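Local coordinates for protein carboxyl esterase NP (Bacillus subtilis, PDB 4CCW) that hydrolyses carboxylic esters to an alcohol and a carboxylate, as a carboxylesterase of the alpha/beta hydrolase fold, at residues P56-H61 against E121-I126; E227-A232 against S257-D262. All blocks are in the same frame, centred on the assembly; numbering follows the deposited sequence.

Contact 1 (P56-H61 against E121-I126); sequences PLVLLH and EKSHMI
Leu57, Leu59 and Ile126 interlock on one face of two neighbouring parallel strands, 56-60 and 123-128, in the central sheet of the alpha/beta hydrolase fold. The beta-branched Ile126 reaches both leucines: with CG1 anti to its carbonyl carbon (chi1 -59°) and the chain extended, its CD1 comes 3.7 Å from Leu57 CD1. Leu59 lies alongside Ile126 and points the same way, its CD2 3.8 Å from Ile126 CB. Helix 74-80 packs on this face through Trp77, which suits bulky aliphatic groups. His124 is on the same face; its ND1 is hydrogen-bonded to Ser148 OG, and the ring of Phe291 stacks on its own.

On the other face, with Val58, lie Leu60 and Met125, and those two touch helix 130-141. Met125 bends at chi3 (72°) and lays its flexible CE against Leu60 CD1 at 4.0 Å.

Between the faces runs the parallel ladder: Ile126 N donates to Val58 O at 2.9 Å, and Leu60 N to Ile126 O. Small Ser123 fits beside Pro56 and Val58, and its hydroxyl donates to the carbonyl of the next residue. His124 O is thereby gripped from opposite faces of its plane, by Val58 N at 2.9 Å and by Ser123 OG at 2.7 Å.

Contact 2 (E227-A232 against S257-D262); sequences EELRSA and SSFVPD
Arg230 and Phe259 meet where helix 226-230 and the end of helix 249-259, with the loops that follow, come together at the periphery of the alpha/beta hydrolase fold. The cationic contact is not a face-on cation-pi stack. The guanidinium and ring planes stand 87° apart, and the ring presents its edge: Phe259 CE1 sits over one face of the guanidinium, near its rim, 3.5 Å from Arg230 NH2. An arginine suits this exposed place because its long chain, extended from CG to NE, can run past the ring while the charged end finds a carboxylate. That partner is Glu227, one helical turn back, whose OE2 forms a salt bridge with Arg230 NH1 at 3.1 Å and probably helps to fix the guanidinium against the ring.

The apolar contacts lie deeper. Leu229 directs its CB at Phe259 CB, 3.6 Å away, and its branched end crosses Val260 obliquely; Phe158 touches both Leu229 and Val260. Val260 sends CG1 to Ala232 CB at 4.0 Å, chi1 of 176° setting that methyl opposite the backbone N. Alanine is small enough to fit here while also meeting Pro261 CD and, on helix 130-141, Leu140.

Backbone groups supply the remaining contacts. Arg230 CA makes a CA-H...O contact with Phe259 O at 3.3 Å. Val260 is the first residue to leave helical geometry, and the rigid ring of Pro261 that follows packs against the carbonyl oxygens of Leu229, Arg230 and Ala232. One water lies between the two segments; it may also donate weakly to Ala232 O, but its firm bond is the one it accepts from Asp262 N at 3.1 Å.

Contact 1 comes wholly earlier in the chain than contact 2; their centres are about 21 Å apart, with nearest atoms about 11 Å from each other. Both belong to one alpha/beta hydrolase domain. Contact 1 is in the interior of the sheet; contact 2 lies nearer the surface, joining helix ends that lead toward strands 236-241 and 263-268. Parallel pairing through strand 146-152 links strand 123-128 to these two strands, while helix 130-141 touches side chains of both contacts. Strand 123-128 leads directly to Ser129, which lines the ligand pocket in a probable nucleophile elbow, whereas strand 263-268 precedes His273, the probable proton acceptor.

Contact 1 (P56-H61 against E121-I126)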
ATOM      1  N   PRO A  56      11.966  11.098  -7.873  1.00 35.70           N
ATOM      2  CA  PRO A  56      10.979  10.749  -6.863  1.00 34.48           C
ATOM      3  C   PRO A  56      10.411   9.331  -7.016  1.00 32.68           C
ATOM      4  O   PRO A  56      10.234   8.826  -8.139  1.00 32.93           O
ATOM      5  CB  PRO A  56       9.873  11.810  -7.040  1.00 34.54           C
ATOM      6  CG  PRO A  56      10.343  12.736  -8.129  1.00 35.73           C
ATOM      7  CD  PRO A  56      11.437  12.046  -8.870  1.00 36.76           C
ATOM      8  N   LEU A  57      10.140   8.708  -5.874  1.00 31.76           N
ATOM      9  CA  LEU A  57       9.442   7.425  -5.805  1.00 29.88           C
ATOM     10  C   LEU A  57       8.409   7.475  -4.695  1.00 29.81           C
ATOM     11  O   LEU A  57       8.722   7.866  -3.564  1.00 30.64           O
ATOM     12  CB  LEU A  57      10.431   6.272  -5.559  1.00 29.85           C
ATOM     13  CG  LEU A  57       9.871   4.909  -5.117  1.00 28.83           C
ATOM     14  CD1 LEU A  57       9.063   4.228  -6.227  1.00 28.34           C
ATOM     15  CD2 LEU A  57      11.001   3.999  -4.661  1.00 29.02           C
ATOM     16  N   VAL A  58       7.175   7.084  -5.010  1.00 28.75           N
ATOM     17  CA  VAL A  58       6.108   7.128  -4.017  1.00 28.64           C
ATOM     18  C   VAL A  58       5.687   5.693  -3.647  1.00 27.75           C
ATOM     19  O   VAL A  58       5.454   4.857  -4.523  1.00 27.70           O
ATOM     20  CB  VAL A  58       4.897   7.966  -4.494  1.00 28.63           C
ATOM     21  CG1 VAL A  58       3.734   7.854  -3.511  1.00 28.53           C
ATOM     22  CG2 VAL A  58       5.274   9.433  -4.665  1.00 30.08           C
ATOM     23  N   LEU A  59       5.611   5.433  -2.344  1.00 28.39           N
ATOM     24  CA  LEU A  59       5.206   4.141  -1.808  1.00 27.75           C
ATOM     25  C   LEU A  59       3.842   4.245  -1.128  1.00 27.37           C
ATOM     26  O   LEU A  59       3.582   5.168  -0.350  1.00 27.51           O
ATOM     27  CB  LEU A  59       6.238   3.626  -0.796  1.00 28.37           C
ATOM     28  CG  LEU A  59       7.724   3.658  -1.183  1.00 29.39           C
ATOM     29  CD1 LEU A  59       8.598   3.203  -0.027  1.00 30.15           C
ATOM     30  CD2 LEU A  59       7.989   2.824  -2.423  1.00 28.84           C
ATOM     31  N   LEU A  60       2.982   3.280  -1.430  1.00 26.50           N
ATOM     32  CA  LEU A  60       1.653   3.217  -0.855  1.00 25.52           C
ATOM     33  C   LEU A  60       1.473   1.810  -0.269  1.00 24.95           C
ATOM     34  O   LEU A  60       1.398   0.825  -0.998  1.00 24.10           O
ATOM     35  CB  LEU A  60       0.583   3.543  -1.906  1.00 26.02           C
ATOM     36  CG  LEU A  60       0.495   4.994  -2.411  1.00 27.29           C
ATOM     37  CD1 LEU A  60      -0.431   5.068  -3.621  1.00 27.44           C
ATOM     38  CD2 LEU A  60       0.045   5.963  -1.320  1.00 27.73           C
ATOM     39  N   HIS A  61       1.438   1.761   1.061  1.00 24.36           N
ATOM     40  CA  HIS A  61       1.421   0.528   1.867  1.00 24.01           C
ATOM     41  C   HIS A  61       0.163  -0.313   1.731  1.00 23.31           C
ATOM     42  O   HIS A  61      -0.855   0.142   1.190  1.00 23.24           O
ATOM     43  CB  HIS A  61       1.542   0.950   3.319  1.00 24.64           C
ATOM     44  CG  HIS A  61       0.426   1.870   3.754  1.00 24.74           C
ATOM     45  ND1 HIS A  61      -0.768   1.411   4.144  1.00 24.95           N
ATOM     46  CD2 HIS A  61       0.349   3.267   3.804  1.00 25.19           C
ATOM     47  CE1 HIS A  61      -1.576   2.450   4.446  1.00 25.54           C
ATOM     48  NE2 HIS A  61      -0.891   3.582   4.241  1.00 25.99           N
ATOM     49  N   GLU A 121       6.498  16.182 -10.473  1.00 38.37           N
ATOM     50  CA  GLU A 121       5.917  16.238 -11.809  1.00 38.95           C
ATOM     51  C   GLU A 121       5.454  14.843 -12.179  1.00 38.03           C
ATOM     52  O   GLU A 121       4.269  14.545 -12.071  1.00 37.24           O
ATOM     53  CB  GLU A 121       6.912  16.792 -12.825  1.00 39.97           C
ATOM     54  CG  GLU A 121       7.000  18.308 -12.778  1.00 41.77           C
ATOM     55  CD  GLU A 121       8.163  18.837 -13.582  1.00 43.30           C
ATOM     56  OE1 GLU A 121       9.316  18.481 -13.260  1.00 43.73           O
ATOM     57  OE2 GLU A 121       7.922  19.614 -14.530  1.00 44.71           O
ATOM     58  N   LYS A 122       6.395  13.988 -12.586  1.00 38.03           N
ATOM     59  CA  LYS A 122       6.113  12.550 -12.716  1.00 37.02           C
ATOM     60  C   LYS A 122       6.889  11.761 -11.659  1.00 35.75           C
ATOM     61  O   LYS A 122       7.970  12.174 -11.234  1.00 36.48           O
ATOM     62  CB  LYS A 122       6.458  12.036 -14.113  1.00 38.98           C
ATOM     63  CG  LYS A 122       5.829  12.807 -15.262  1.00 41.25           C
ATOM     64  CD  LYS A 122       6.009  12.055 -16.573  1.00 42.08           C
ATOM     65  CE  LYS A 122       5.419  12.837 -17.733  1.00 44.03           C
ATOM     66  NZ  LYS A 122       5.669  12.170 -19.041  1.00 46.09           N
ATOM     67  N   SER A 123       6.332  10.639 -11.224  1.00 33.87           N
ATOM     68  CA  SER A 123       6.981   9.809 -10.205  1.00 32.80           C
ATOM     69  C   SER A 123       6.850   8.330 -10.492  1.00 31.61           C
ATOM     70  O   SER A 123       5.897   7.895 -11.139  1.00 31.39           O
ATOM     71  CB  SER A 123       6.390  10.093  -8.823  1.00 32.72           C
ATOM     72  OG  SER A 123       7.073   9.352  -7.824  1.00 32.14           O
ATOM     73  N   HIS A 124       7.820   7.553 -10.018  1.00 30.92           N
ATOM     74  CA  HIS A 124       7.640   6.112  -9.939  1.00 30.34           C
ATOM     75  C   HIS A 124       6.764   5.843  -8.757  1.00 29.69           C
ATOM     76  O   HIS A 124       6.735   6.629  -7.806  1.00 28.86           O
ATOM     77  CB  HIS A 124       8.977   5.405  -9.799  1.00 31.09           C
ATOM     78  CG  HIS A 124       9.826   5.457 -11.055  1.00 32.76           C
ATOM     79  ND1 HIS A 124       9.488   4.810 -12.185  1.00 33.10           N
ATOM     80  CD2 HIS A 124      11.033   6.104 -11.319  1.00 34.29           C
ATOM     81  CE1 HIS A 124      10.435   5.026 -13.128  1.00 33.90           C
ATOM     82  NE2 HIS A 124      11.379   5.817 -12.594  1.00 34.84           N
ATOM     83  N   MET A 125       6.020   4.737  -8.816  1.00 28.13           N
ATOM     84  CA  MET A 125       5.129   4.363  -7.731  1.00 27.41           C
ATOM     85  C   MET A 125       5.247   2.882  -7.454  1.00 26.39           C
ATOM     86  O   MET A 125       5.424   2.078  -8.380  1.00 26.11           O
ATOM     87  CB  MET A 125       3.670   4.687  -8.060  1.00 27.08           C
ATOM     88  CG  MET A 125       3.401   6.153  -8.356  1.00 27.59           C
ATOM     89  SD  MET A 125       1.670   6.418  -8.788  1.00 27.60           S
ATOM     90  CE  MET A 125       0.890   6.188  -7.182  1.00 27.04           C
ATOM     91  N   ILE A 126       5.143   2.537  -6.170  1.00 25.98           N
ATOM     92  CA  ILE A 126       5.052   1.155  -5.733  1.00 25.31           C
ATOM     93  C   ILE A 126       3.913   1.113  -4.739  1.00 24.98           C
ATOM     94  O   ILE A 126       3.847   1.936  -3.824  1.00 25.48           O
ATOM     95  CB  ILE A 126       6.350   0.670  -5.053  1.00 25.48           C
ATOM     96  CG1 ILE A 126       7.539   0.788  -6.026  1.00 26.18           C
ATOM     97  CG2 ILE A 126       6.198  -0.760  -4.542  1.00 24.88           C
ATOM     98  CD1 ILE A 126       8.904   0.637  -5.364  1.00 27.08           C
TER

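Contact 2 (E227-A232 against S257-D262)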
ATOM      1  N   GLU A 227     -12.486  -2.626 -20.280  1.00 26.78           N
ATOM      2  CA  GLU A 227     -12.169  -1.390 -20.979  1.00 28.34           C
ATOM      3  C   GLU A 227     -11.226  -0.498 -20.180  1.00 27.33           C
ATOM      4  O   GLU A 227     -10.297   0.064 -20.745  1.00 27.75           O
ATOM      5  CB  GLU A 227     -13.449  -0.642 -21.400  1.00 30.97           C
ATOM      6  CG  GLU A 227     -14.132  -1.221 -22.646  1.00 34.31           C
ATOM      7  CD  GLU A 227     -13.185  -1.574 -23.803  1.00 35.82           C
ATOM      8  OE1 GLU A 227     -12.571  -0.666 -24.406  1.00 36.48           O
ATOM      9  OE2 GLU A 227     -13.063  -2.785 -24.127  1.00 37.38           O
ATOM     10  N   GLU A 228     -11.447  -0.396 -18.869  1.00 26.06           N
ATOM     11  CA  GLU A 228     -10.543   0.358 -18.000  1.00 25.36           C
ATOM     12  C   GLU A 228      -9.110  -0.170 -18.032  1.00 24.42           C
ATOM     13  O   GLU A 228      -8.160   0.609 -18.161  1.00 24.63           O
ATOM     14  CB  GLU A 228     -11.085   0.415 -16.566  1.00 24.86           C
ATOM     15  CG  GLU A 228     -12.226   1.420 -16.461  1.00 25.44           C
ATOM     16  CD  GLU A 228     -13.024   1.359 -15.173  1.00 25.75           C
ATOM     17  OE1 GLU A 228     -13.008   0.320 -14.501  1.00 24.36           O
ATOM     18  OE2 GLU A 228     -13.685   2.368 -14.871  1.00 26.58           O
ATOM     19  N   LEU A 229      -8.960  -1.488 -17.963  1.00 23.43           N
ATOM     20  CA  LEU A 229      -7.641  -2.105 -18.042  1.00 22.80           C
ATOM     21  C   LEU A 229      -6.972  -1.866 -19.404  1.00 23.62           C
ATOM     22  O   LEU A 229      -5.779  -1.557 -19.462  1.00 23.59           O
ATOM     23  CB  LEU A 229      -7.718  -3.607 -17.739  1.00 21.98           C
ATOM     24  CG  LEU A 229      -8.123  -4.031 -16.315  1.00 21.16           C
ATOM     25  CD1 LEU A 229      -8.081  -5.562 -16.229  1.00 20.67           C
ATOM     26  CD2 LEU A 229      -7.220  -3.398 -15.261  1.00 20.97           C
ATOM     27  N   ARG A 230      -7.731  -2.008 -20.487  1.00 24.22           N
ATOM     28  CA  ARG A 230      -7.201  -1.756 -21.842  1.00 25.68           C
ATOM     29  C   ARG A 230      -6.698  -0.328 -22.005  1.00 25.99           C
ATOM     30  O   ARG A 230      -5.855  -0.045 -22.879  1.00 26.36           O
ATOM     31  CB  ARG A 230      -8.278  -2.017 -22.891  1.00 27.50           C
ATOM     32  CG  ARG A 230      -8.513  -3.491 -23.172  1.00 28.89           C
ATOM     33  CD  ARG A 230      -9.593  -3.663 -24.223  1.00 31.36           C
ATOM     34  NE  ARG A 230      -9.558  -5.019 -24.749  1.00 33.68           N
ATOM     35  CZ  ARG A 230     -10.551  -5.895 -24.650  1.00 34.53           C
ATOM     36  NH1 ARG A 230     -11.687  -5.557 -24.078  1.00 34.48           N
ATOM     37  NH2 ARG A 230     -10.404  -7.109 -25.162  1.00 36.26           N
ATOM     38  N   SER A 231      -7.234   0.567 -21.182  1.00 25.95           N
ATOM     39  CA  SER A 231      -6.941   2.002 -21.312  1.00 27.19           C
ATOM     40  C   SER A 231      -5.615   2.439 -20.674  1.00 27.45           C
ATOM     41  O   SER A 231      -5.185   3.582 -20.879  1.00 28.24           O
ATOM     42  CB  SER A 231      -8.102   2.833 -20.754  1.00 27.30           C
ATOM     43  OG  SER A 231      -8.008   3.005 -19.344  1.00 26.45           O
ATOM     44  N   ALA A 232      -4.965   1.533 -19.936  1.00 26.66           N
ATOM     45  CA  ALA A 232      -3.692   1.839 -19.246  1.00 27.22           C
ATOM     46  C   ALA A 232      -2.651   2.386 -20.215  1.00 28.24           C
ATOM     47  O   ALA A 232      -2.407   1.790 -21.266  1.00 28.63           O
ATOM     48  CB  ALA A 232      -3.147   0.604 -18.540  1.00 26.78           C
ATOM     49  N   SER A 257      -2.734  -9.670 -17.648  1.00 20.42           N
ATOM     50  CA  SER A 257      -1.950  -9.861 -18.869  1.00 21.05           C
ATOM     51  C   SER A 257      -2.806  -9.848 -20.121  1.00 21.50           C
ATOM     52  O   SER A 257      -2.300  -9.532 -21.184  1.00 21.75           O
ATOM     53  CB  SER A 257      -1.161 -11.168 -18.806  1.00 21.75           C
ATOM     54  OG  SER A 257      -0.275 -11.169 -17.699  1.00 21.86           O
ATOM     55  N   SER A 258      -4.089 -10.204 -19.978  1.00 21.19           N
ATOM     56  CA  SER A 258      -5.029 -10.239 -21.111  1.00 22.32           C
ATOM     57  C   SER A 258      -5.411  -8.840 -21.623  1.00 22.47           C
ATOM     58  O   SER A 258      -5.683  -8.674 -22.817  1.00 23.69           O
ATOM     59  CB  SER A 258      -6.294 -11.038 -20.745  1.00 22.29           C
ATOM     60  OG  SER A 258      -5.975 -12.438 -20.607  1.00 23.15           O
ATOM     61  N   PHE A 259      -5.436  -7.853 -20.728  1.00 22.40           N
ATOM     62  CA  PHE A 259      -5.956  -6.515 -21.065  1.00 23.05           C
ATOM     63  C   PHE A 259      -4.983  -5.329 -20.955  1.00 23.67           C
ATOM     64  O   PHE A 259      -5.099  -4.358 -21.728  1.00 24.77           O
ATOM     65  CB  PHE A 259      -7.194  -6.213 -20.205  1.00 23.05           C
ATOM     66  CG  PHE A 259      -8.331  -7.171 -20.417  1.00 23.38           C
ATOM     67  CD1 PHE A 259      -9.167  -7.042 -21.514  1.00 24.49           C
ATOM     68  CD2 PHE A 259      -8.569  -8.205 -19.508  1.00 23.28           C
ATOM     69  CE1 PHE A 259     -10.210  -7.927 -21.720  1.00 24.92           C
ATOM     70  CE2 PHE A 259      -9.600  -9.102 -19.718  1.00 23.66           C
ATOM     71  CZ  PHE A 259     -10.421  -8.966 -20.823  1.00 24.48           C
ATOM     72  N   VAL A 260      -4.060  -5.363 -19.997  1.00 24.45           N
ATOM     73  CA  VAL A 260      -3.202  -4.188 -19.751  1.00 24.96           C
ATOM     74  C   VAL A 260      -2.118  -4.141 -20.830  1.00 26.67           C
ATOM     75  O   VAL A 260      -1.362  -5.082 -20.954  1.00 26.41           O
ATOM     76  CB  VAL A 260      -2.558  -4.210 -18.345  1.00 23.45           C
ATOM     77  CG1 VAL A 260      -1.597  -3.043 -18.158  1.00 24.32           C
ATOM     78  CG2 VAL A 260      -3.632  -4.195 -17.255  1.00 22.76           C
ATOM     79  N   PRO A 261      -2.055  -3.054 -21.606  1.00 29.09           N
ATOM     80  CA  PRO A 261      -1.162  -3.007 -22.778  1.00 31.82           C
ATOM     81  C   PRO A 261       0.316  -3.152 -22.450  1.00 32.74           C
ATOM     82  O   PRO A 261       1.043  -3.847 -23.156  1.00 34.55           O
ATOM     83  CB  PRO A 261      -1.415  -1.616 -23.343  1.00 33.24           C
ATOM     84  CG  PRO A 261      -2.823  -1.349 -22.976  1.00 32.63           C
ATOM     85  CD  PRO A 261      -2.950  -1.883 -21.581  1.00 30.06           C
ATOM     86  N   ASP A 262       0.771  -2.487 -21.401  1.00 32.85           N
ATOM     87  CA  ASP A 262       2.202  -2.413 -21.178  1.00 34.65           C
ATOM     88  C   ASP A 262       2.406  -2.980 -19.795  1.00 32.89           C
ATOM     89  O   ASP A 262       2.374  -2.243 -18.808  1.00 33.54           O
ATOM     90  CB  ASP A 262       2.683  -0.957 -21.304  1.00 36.65           C
ATOM     91  CG  ASP A 262       4.198  -0.815 -21.279  1.00 37.94           C
ATOM     92  OD1 ASP A 262       4.911  -1.772 -20.903  1.00 38.41           O
ATOM     93  OD2 ASP A 262       4.684   0.279 -21.642  1.00 39.81           O
TER
HETATM   94  O   HOH W   1      -0.064   0.046 -19.790  1.00 35.48           O